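Local coordinates for protein N-isopropylammelide isopropylaminohydrolase (Burkholderia multivorans ATCC 17616, PDB 6NBO) that is a zinc-binding enzyme of the amidohydrolase family, built on a TIM-barrel fold, at residues S162-K166 with I193-K199; L185-C191 with L215-E221; V201-F205 with L232-T237. One frame throughout, in Å; residues are numbered along the deposited sequence.

How the contacts relate
All three contacts join consecutive units of the TIM barrel and lie on the same side of the chain's centre. Contact 2 is the strand pair, and carries H218, which binds one zinc ion through NE2 at 2.3 Å, and H220, whose side chain is about 4 Å from another zinc. Contact 1 lies in the loops after the strands, its centre about 10 Å from that of contact 2. E194 N is 3.2 Å from D189 O, a probable hydrogen bond between them. Contact 3 packs the helices outside the strands, its centre also about 10 Å from that of contact 2; L185 and L215 meet its helix residues L204 and F205. Contacts 1 and 3, centres about 12 Å apart, share helix 197-211.

Contact 1. Residues S162-K166 with I193-K199; sequences SGVLK and IEGDPVK
The loop after barrel strand 153-159 meets the loop after strand 184-188 and the first turn of helix 197-211 here, joined by the carboxylate of E194, which takes the backbone N-H groups of V164 and L165. E194 OE2 offers its syn lone pair to V164 N at 2.8 Å. E194 OE1 accepts from L165 N, also at 2.8 Å and almost straight (170° at the hydrogen), with the donor on the syn side and somewhat out of the carboxylate plane; V164 N adds a weak bond to the same oxygen. A water extends the pattern, donating to E194 OE1 at 2.8 Å while accepting from K166 N. With both oxygens engaged, the carboxylate is fixed in rotation, and these donors would favour its negative charge. The E194 chain bends at chi2 (-71°), which turns the carboxylate to the N-H groups of V164 and L165. G163 passes close to OE2 with backbone angles that call for glycine.

L165 supplies the apolar half. Its CD1 lies 3.9 Å from D196 CB, while its CD2 meets K199 CG at 4.0 Å as the extended lysine runs obliquely past the leucine. A second water accepts weakly from K199 NZ and donates to L165 O. K166, bent at chi3 and chi4, has NZ 3.2 Å from I193 O. D196 N-caps helix 197-211: its OD1 accepts from K199 N at 3.2 Å, met from above the carboxylate plane. The contact thus joins the loops that follow two adjacent parallel strands, 153-159 and 184-188, of the amidohydrolase TIM barrel.

Contact 2. Residues L185-C191 with L215-E221; sequences LGGLDPC and LDLHLHE. With ZN (zinc ion), chain B.
Main-chain bonds run between L185-D189 and L215-H218, pairing strands 185-188 and 215-219 in parallel at 16°. L185 O receives D216 N at 2.9 Å, G187 O receives H218 N at 2.8 Å, and D189 N returns a bond to H218 O at 3.2 Å.

Beyond the strands, carboxylates take over. D189 grips H220 twice: OD1 accepts the backbone N through its syn lone pair at 2.8 Å, and OD2 accepts ring ND1 at 2.9 Å, in the plane of the imidazole. Carboxylate and ring stand 77° apart; the two bonds fix the D189 carboxylate, and the ND1 bond sets the rotation of the H220 ring. E221, extended beyond CG, brings OE2 to C191 N at 2.7 Å; A192 N is a second donor to that oxygen, while E221 OE1 is hydrogen-bonded to S229 OG.

Metal and water gather round H218. NE2 binds zinc at 2.3 Å alongside H65, H67 and D304; ND1 donates to a water that in turn donates to D216 O, so both ring nitrogens are engaged and the ring is set for the metal.

Among apolar pairs, L185 CD2 lies 4.1 Å from L215 CD2, the leucines side by side and pointing the same way, and P190 CD meets L219 CD1 across a right angle.

On its other edge strand 215-219 bonds to strand 246-250 through T247, strand 185-188 bonds to A158, and helices 197-211 and 223-239 cover L185, L215, P190 and C191.

Contact 3. Residues V201-F205 with L232-T237; sequences VDVLF and LILQRT
The F205 ring has the aliphatic part of R236 over one face: R236 CG sits 4.0 Å from the ring centroid, 23° off the normal and shifted toward the rim, a CH-pi contact. V201 O of its own helix lies at the ring edge, in plane. I233 O and T237 OG1 approach the ring obliquely, T237 OG1 coming to 3.5 Å from F205 CZ. That hydroxyl is already held: it donates to I233 O at 2.8 Å from above the carbonyl plane, so the oxygen serves two donors, the other being T237 N in the ordinary helix bond.

The guanidinium is steeply inclined to the D202 carboxylate. Their salt bridge is long, 3.4 Å from D202 OD1 to R236 NE, and a water donating to D202 O at 3.1 Å accepts weakly from the same NE. With CG roughly anti to the backbone N (chi1 -152°), R236 sets that carbon over the F205 ring, and the turn at chi2 (71°) then swings CD and NE toward D202 OD1.

V201 packs with both methyls. V201 CG1 touches R236 CB at 3.9 Å, the two side chains sliding past each other in opposite directions, and V201 CG2 meets I233 CG1 at 4.1 Å, roughly at a right angle.

The short helix segments 201-205 and 232-237 pass 10.6 Å apart. On the strand side, F205 and I233 both touch V246 of strand 246-250, and F205 touches L215 while I233 touches L217 of strand 215-219. Adjacent outer helices, joined through residues that also rest on the strands, are the standard arrangement of a TIM barrel.

Contact 1. Residues S162-K166 with I193-K199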
# COMPACT_ATOMS: atom_id res chain seq x y z
N SER A 162 -5.54 -17.52 7.75
CA SER A 162 -5.23 -18.76 8.44
C SER A 162 -4.97 -19.92 7.49
O SER A 162 -4.93 -21.07 7.94
CB SER A 162 -6.36 -19.12 9.41
OG SER A 162 -7.57 -19.28 8.70
N GLY A 163 -4.80 -19.66 6.20
CA GLY A 163 -4.44 -20.68 5.23
C GLY A 163 -5.62 -21.13 4.38
O GLY A 163 -6.78 -20.87 4.68
N VAL A 164 -5.29 -21.83 3.29
CA VAL A 164 -6.28 -22.32 2.33
C VAL A 164 -6.43 -23.84 2.38
O VAL A 164 -7.54 -24.36 2.51
CB VAL A 164 -5.91 -21.87 0.89
CG1 VAL A 164 -6.99 -22.33 -0.10
CG2 VAL A 164 -5.71 -20.38 0.85
N LEU A 165 -5.31 -24.57 2.25
CA LEU A 165 -5.39 -26.00 1.96
C LEU A 165 -6.03 -26.79 3.09
O LEU A 165 -6.77 -27.75 2.84
CB LEU A 165 -4.00 -26.56 1.66
CG LEU A 165 -3.31 -26.04 0.41
CD1 LEU A 165 -2.00 -26.83 0.19
CD2 LEU A 165 -4.23 -26.18 -0.78
N LYS A 166 -5.73 -26.45 4.33
CA LYS A 166 -6.17 -27.25 5.46
C LYS A 166 -7.52 -26.82 6.00
O LYS A 166 -7.98 -27.36 7.00
CB LYS A 166 -5.14 -27.18 6.59
CG LYS A 166 -3.78 -27.74 6.20
CD LYS A 166 -2.83 -27.76 7.38
CE LYS A 166 -1.75 -26.70 7.23
NZ LYS A 166 -0.39 -27.30 7.37
N ILE A 193 2.95 -22.36 6.30
CA ILE A 193 1.54 -22.34 6.65
C ILE A 193 0.77 -23.42 5.91
O ILE A 193 0.07 -24.23 6.52
CB ILE A 193 0.94 -20.94 6.40
CG1 ILE A 193 1.52 -19.92 7.38
CG2 ILE A 193 -0.60 -20.98 6.50
CD1 ILE A 193 1.07 -20.13 8.81
N GLU A 194 0.91 -23.50 4.59
CA GLU A 194 0.08 -24.43 3.82
C GLU A 194 0.56 -25.88 3.90
O GLU A 194 -0.26 -26.79 3.73
CB GLU A 194 0.01 -23.99 2.36
CG GLU A 194 -0.59 -22.58 2.17
CD GLU A 194 -2.09 -22.53 2.47
OE1 GLU A 194 -2.70 -23.59 2.70
OE2 GLU A 194 -2.65 -21.41 2.46
N GLY A 195 1.85 -26.12 4.15
CA GLY A 195 2.40 -27.46 4.30
C GLY A 195 2.65 -28.21 3.01
O GLY A 195 3.42 -29.18 3.01
N ASP A 196 2.03 -27.80 1.91
CA ASP A 196 2.21 -28.45 0.62
C ASP A 196 2.38 -27.31 -0.36
O ASP A 196 1.39 -26.77 -0.88
CB ASP A 196 1.01 -29.34 0.28
CG ASP A 196 1.17 -30.10 -1.00
OD1 ASP A 196 2.00 -29.71 -1.84
OD2 ASP A 196 0.43 -31.09 -1.19
N PRO A 197 3.62 -26.87 -0.59
CA PRO A 197 3.82 -25.60 -1.31
C PRO A 197 3.40 -25.66 -2.76
O PRO A 197 2.87 -24.68 -3.29
CB PRO A 197 5.33 -25.35 -1.15
CG PRO A 197 5.92 -26.73 -0.94
CD PRO A 197 4.89 -27.43 -0.10
N VAL A 198 3.61 -26.80 -3.42
CA VAL A 198 3.23 -26.91 -4.82
C VAL A 198 1.71 -26.87 -4.95
O VAL A 198 1.17 -26.15 -5.79
CB VAL A 198 3.83 -28.19 -5.43
CG1 VAL A 198 3.20 -28.51 -6.78
CG2 VAL A 198 5.35 -28.03 -5.56
N LYS A 199 1.01 -27.62 -4.11
CA LYS A 199 -0.45 -27.60 -4.16
C LYS A 199 -0.98 -26.21 -3.81
O LYS A 199 -1.90 -25.71 -4.47
CB LYS A 199 -1.03 -28.64 -3.21
CG LYS A 199 -2.54 -28.76 -3.31
CD LYS A 199 -3.07 -29.93 -2.49
CE LYS A 199 -4.60 -29.92 -2.45
NZ LYS A 199 -5.13 -30.84 -1.40
O HOH W 1 -7.04 -28.50 0.28
O HOH W 2 -3.73 -24.49 5.20

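Contact 2. Residues L185-C191 with L215-E221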
# COMPACT_ATOMS: atom_id res chain seq x y z
N LEU A 185 -6.01 -11.63 -5.38
CA LEU A 185 -6.00 -12.79 -4.51
C LEU A 185 -4.77 -12.73 -3.61
O LEU A 185 -3.66 -12.46 -4.08
CB LEU A 185 -6.00 -14.08 -5.34
CG LEU A 185 -6.19 -15.36 -4.53
CD1 LEU A 185 -7.49 -15.29 -3.73
CD2 LEU A 185 -6.17 -16.58 -5.46
N GLY A 186 -4.97 -12.99 -2.32
CA GLY A 186 -3.88 -13.09 -1.38
C GLY A 186 -3.58 -14.53 -0.99
O GLY A 186 -4.18 -15.48 -1.47
N GLY A 187 -2.62 -14.67 -0.08
CA GLY A 187 -2.16 -15.97 0.35
C GLY A 187 -0.88 -15.81 1.14
O GLY A 187 -0.35 -14.70 1.28
N LEU A 188 -0.38 -16.93 1.67
CA LEU A 188 0.82 -16.81 2.49
C LEU A 188 1.57 -18.13 2.53
O LEU A 188 1.00 -19.20 2.31
CB LEU A 188 0.50 -16.35 3.91
CG LEU A 188 -0.14 -17.29 4.94
CD1 LEU A 188 -0.21 -16.59 6.30
CD2 LEU A 188 -1.53 -17.74 4.50
N ASP A 189 2.88 -18.02 2.79
CA ASP A 189 3.80 -19.07 3.22
C ASP A 189 3.41 -20.47 2.74
O ASP A 189 2.90 -21.29 3.52
CB ASP A 189 3.90 -19.02 4.74
CG ASP A 189 4.33 -17.64 5.23
OD1 ASP A 189 4.90 -16.87 4.42
OD2 ASP A 189 4.09 -17.32 6.41
N PRO A 190 3.69 -20.77 1.47
CA PRO A 190 3.27 -22.06 0.91
C PRO A 190 3.88 -23.25 1.63
O PRO A 190 3.27 -24.33 1.64
CB PRO A 190 3.76 -21.97 -0.55
CG PRO A 190 3.85 -20.49 -0.83
CD PRO A 190 4.32 -19.89 0.47
N CYS A 191 5.05 -23.09 2.24
CA CYS A 191 5.63 -24.16 3.04
C CYS A 191 5.18 -24.09 4.50
O CYS A 191 4.61 -25.05 5.03
CB CYS A 191 7.17 -24.12 2.99
SG CYS A 191 7.89 -24.66 1.43
N LEU A 215 -2.19 -11.39 -7.97
CA LEU A 215 -2.00 -11.90 -6.62
C LEU A 215 -1.01 -11.03 -5.86
O LEU A 215 -0.10 -10.44 -6.44
CB LEU A 215 -1.47 -13.35 -6.61
CG LEU A 215 -2.31 -14.37 -7.36
CD1 LEU A 215 -1.80 -14.54 -8.79
CD2 LEU A 215 -2.29 -15.67 -6.61
N ASP A 216 -1.22 -10.95 -4.55
CA ASP A 216 -0.29 -10.28 -3.64
C ASP A 216 -0.12 -11.23 -2.46
O ASP A 216 -1.05 -11.38 -1.66
CB ASP A 216 -0.81 -8.90 -3.20
CG ASP A 216 0.17 -8.14 -2.32
OD1 ASP A 216 0.91 -8.76 -1.54
OD2 ASP A 216 0.20 -6.89 -2.41
N LEU A 217 1.05 -11.85 -2.35
CA LEU A 217 1.27 -12.98 -1.45
C LEU A 217 2.17 -12.56 -0.30
O LEU A 217 3.25 -12.00 -0.53
CB LEU A 217 1.88 -14.15 -2.23
CG LEU A 217 1.05 -14.62 -3.42
CD1 LEU A 217 1.80 -15.66 -4.23
CD2 LEU A 217 -0.30 -15.18 -2.94
N HIS A 218 1.72 -12.81 0.94
CA HIS A 218 2.57 -12.64 2.12
C HIS A 218 3.61 -13.75 2.14
O HIS A 218 3.27 -14.93 2.18
CB HIS A 218 1.73 -12.72 3.40
CG HIS A 218 0.95 -11.49 3.73
ND1 HIS A 218 -0.10 -11.05 2.95
CD2 HIS A 218 1.02 -10.63 4.78
CE1 HIS A 218 -0.63 -9.96 3.50
NE2 HIS A 218 0.03 -9.69 4.61
N LEU A 219 4.90 -13.39 2.16
CA LEU A 219 5.95 -14.40 2.25
C LEU A 219 6.82 -14.04 3.45
O LEU A 219 7.75 -13.23 3.33
CB LEU A 219 6.77 -14.48 0.95
CG LEU A 219 7.72 -15.69 0.94
CD1 LEU A 219 6.93 -17.00 1.07
CD2 LEU A 219 8.60 -15.71 -0.30
N HIS A 220 6.52 -14.65 4.60
CA HIS A 220 7.32 -14.47 5.80
C HIS A 220 8.44 -15.49 5.92
O HIS A 220 9.29 -15.34 6.81
CB HIS A 220 6.48 -14.60 7.07
CG HIS A 220 5.20 -13.84 7.06
ND1 HIS A 220 4.00 -14.41 6.71
CD2 HIS A 220 4.93 -12.55 7.38
CE1 HIS A 220 3.04 -13.51 6.81
NE2 HIS A 220 3.58 -12.37 7.21
N GLU A 221 8.43 -16.53 5.09
CA GLU A 221 9.33 -17.65 5.30
C GLU A 221 10.77 -17.19 5.21
O GLU A 221 11.15 -16.41 4.33
CB GLU A 221 9.04 -18.75 4.28
CG GLU A 221 7.64 -19.33 4.40
CD GLU A 221 7.33 -20.32 3.30
OE1 GLU A 221 8.14 -20.43 2.35
OE2 GLU A 221 6.30 -21.01 3.40
ZN ZN B . 0.39 -7.88 5.93
O HOH W 3 -1.85 -11.61 0.92

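Contact 3. Residues V201-F205 with L232-T237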
# COMPACT_ATOMS: atom_id res chain seq x y z
N VAL A 201 0.49 -23.21 -4.21
CA VAL A 201 0.71 -22.26 -5.29
C VAL A 201 -0.22 -22.56 -6.46
O VAL A 201 -0.77 -21.64 -7.08
CB VAL A 201 2.19 -22.27 -5.70
CG1 VAL A 201 2.39 -21.53 -7.01
CG2 VAL A 201 3.04 -21.65 -4.60
N ASP A 202 -0.41 -23.83 -6.78
CA ASP A 202 -1.29 -24.18 -7.89
C ASP A 202 -2.75 -23.81 -7.59
O ASP A 202 -3.46 -23.31 -8.46
CB ASP A 202 -1.16 -25.66 -8.22
CG ASP A 202 0.18 -26.02 -8.88
OD1 ASP A 202 0.95 -25.12 -9.28
OD2 ASP A 202 0.46 -27.23 -8.98
N VAL A 203 -3.20 -24.02 -6.35
CA VAL A 203 -4.58 -23.67 -6.01
C VAL A 203 -4.80 -22.17 -6.13
O VAL A 203 -5.76 -21.71 -6.76
CB VAL A 203 -4.94 -24.19 -4.60
CG1 VAL A 203 -6.21 -23.51 -4.09
CG2 VAL A 203 -5.13 -25.72 -4.62
N LEU A 204 -3.91 -21.38 -5.54
CA LEU A 204 -4.06 -19.93 -5.57
C LEU A 204 -3.98 -19.38 -6.99
O LEU A 204 -4.81 -18.57 -7.41
CB LEU A 204 -3.00 -19.29 -4.68
CG LEU A 204 -3.18 -19.46 -3.18
CD1 LEU A 204 -1.94 -18.93 -2.46
CD2 LEU A 204 -4.44 -18.74 -2.72
N PHE A 205 -2.96 -19.80 -7.76
CA PHE A 205 -2.88 -19.28 -9.13
C PHE A 205 -4.07 -19.74 -9.97
O PHE A 205 -4.51 -19.00 -10.86
CB PHE A 205 -1.55 -19.69 -9.79
CG PHE A 205 -0.43 -18.73 -9.50
CD1 PHE A 205 0.27 -18.81 -8.30
CD2 PHE A 205 -0.12 -17.71 -10.39
CE1 PHE A 205 1.29 -17.90 -8.02
CE2 PHE A 205 0.90 -16.81 -10.12
CZ PHE A 205 1.61 -16.90 -8.93
N LEU A 232 9.08 -21.10 -6.59
CA LEU A 232 7.83 -21.71 -7.05
C LEU A 232 6.87 -20.65 -7.57
O LEU A 232 6.26 -20.82 -8.63
CB LEU A 232 7.17 -22.50 -5.92
CG LEU A 232 7.70 -23.89 -5.55
CD1 LEU A 232 6.81 -24.49 -4.48
CD2 LEU A 232 7.73 -24.78 -6.78
N ILE A 233 6.69 -19.58 -6.80
CA ILE A 233 5.78 -18.51 -7.18
C ILE A 233 6.20 -17.88 -8.51
O ILE A 233 5.37 -17.66 -9.41
CB ILE A 233 5.71 -17.46 -6.06
CG1 ILE A 233 4.99 -18.06 -4.84
CG2 ILE A 233 5.04 -16.18 -6.54
CD1 ILE A 233 5.28 -17.33 -3.54
N LEU A 234 7.49 -17.59 -8.66
CA LEU A 234 7.98 -16.97 -9.89
C LEU A 234 7.86 -17.92 -11.08
O LEU A 234 7.56 -17.49 -12.20
CB LEU A 234 9.43 -16.51 -9.71
CG LEU A 234 9.65 -15.45 -8.62
CD1 LEU A 234 11.13 -15.14 -8.46
CD2 LEU A 234 8.87 -14.18 -8.93
N GLN A 235 8.11 -19.22 -10.87
CA GLN A 235 7.91 -20.20 -11.93
C GLN A 235 6.49 -20.16 -12.45
O GLN A 235 6.25 -20.15 -13.67
CB GLN A 235 8.22 -21.61 -11.43
CG GLN A 235 9.67 -21.96 -11.29
CD GLN A 235 9.83 -23.46 -11.13
OE1 GLN A 235 9.16 -24.24 -11.81
NE2 GLN A 235 10.70 -23.87 -10.22
N ARG A 236 5.52 -20.18 -11.54
CA ARG A 236 4.12 -20.17 -11.93
C ARG A 236 3.76 -18.85 -12.61
O ARG A 236 3.03 -18.83 -13.61
CB ARG A 236 3.24 -20.41 -10.70
CG ARG A 236 1.91 -21.06 -11.01
CD ARG A 236 2.11 -22.53 -11.40
NE ARG A 236 0.91 -23.08 -12.03
CZ ARG A 236 0.85 -23.44 -13.31
NH1 ARG A 236 -0.28 -23.93 -13.81
NH2 ARG A 236 1.91 -23.33 -14.10
N THR A 237 4.27 -17.74 -12.08
CA THR A 237 4.03 -16.43 -12.69
C THR A 237 4.48 -16.40 -14.14
O THR A 237 3.78 -15.89 -15.02
CB THR A 237 4.78 -15.35 -11.90
OG1 THR A 237 4.35 -15.35 -10.53
CG2 THR A 237 4.53 -13.97 -12.51
O HOH W 4 -2.32 -23.02 -11.31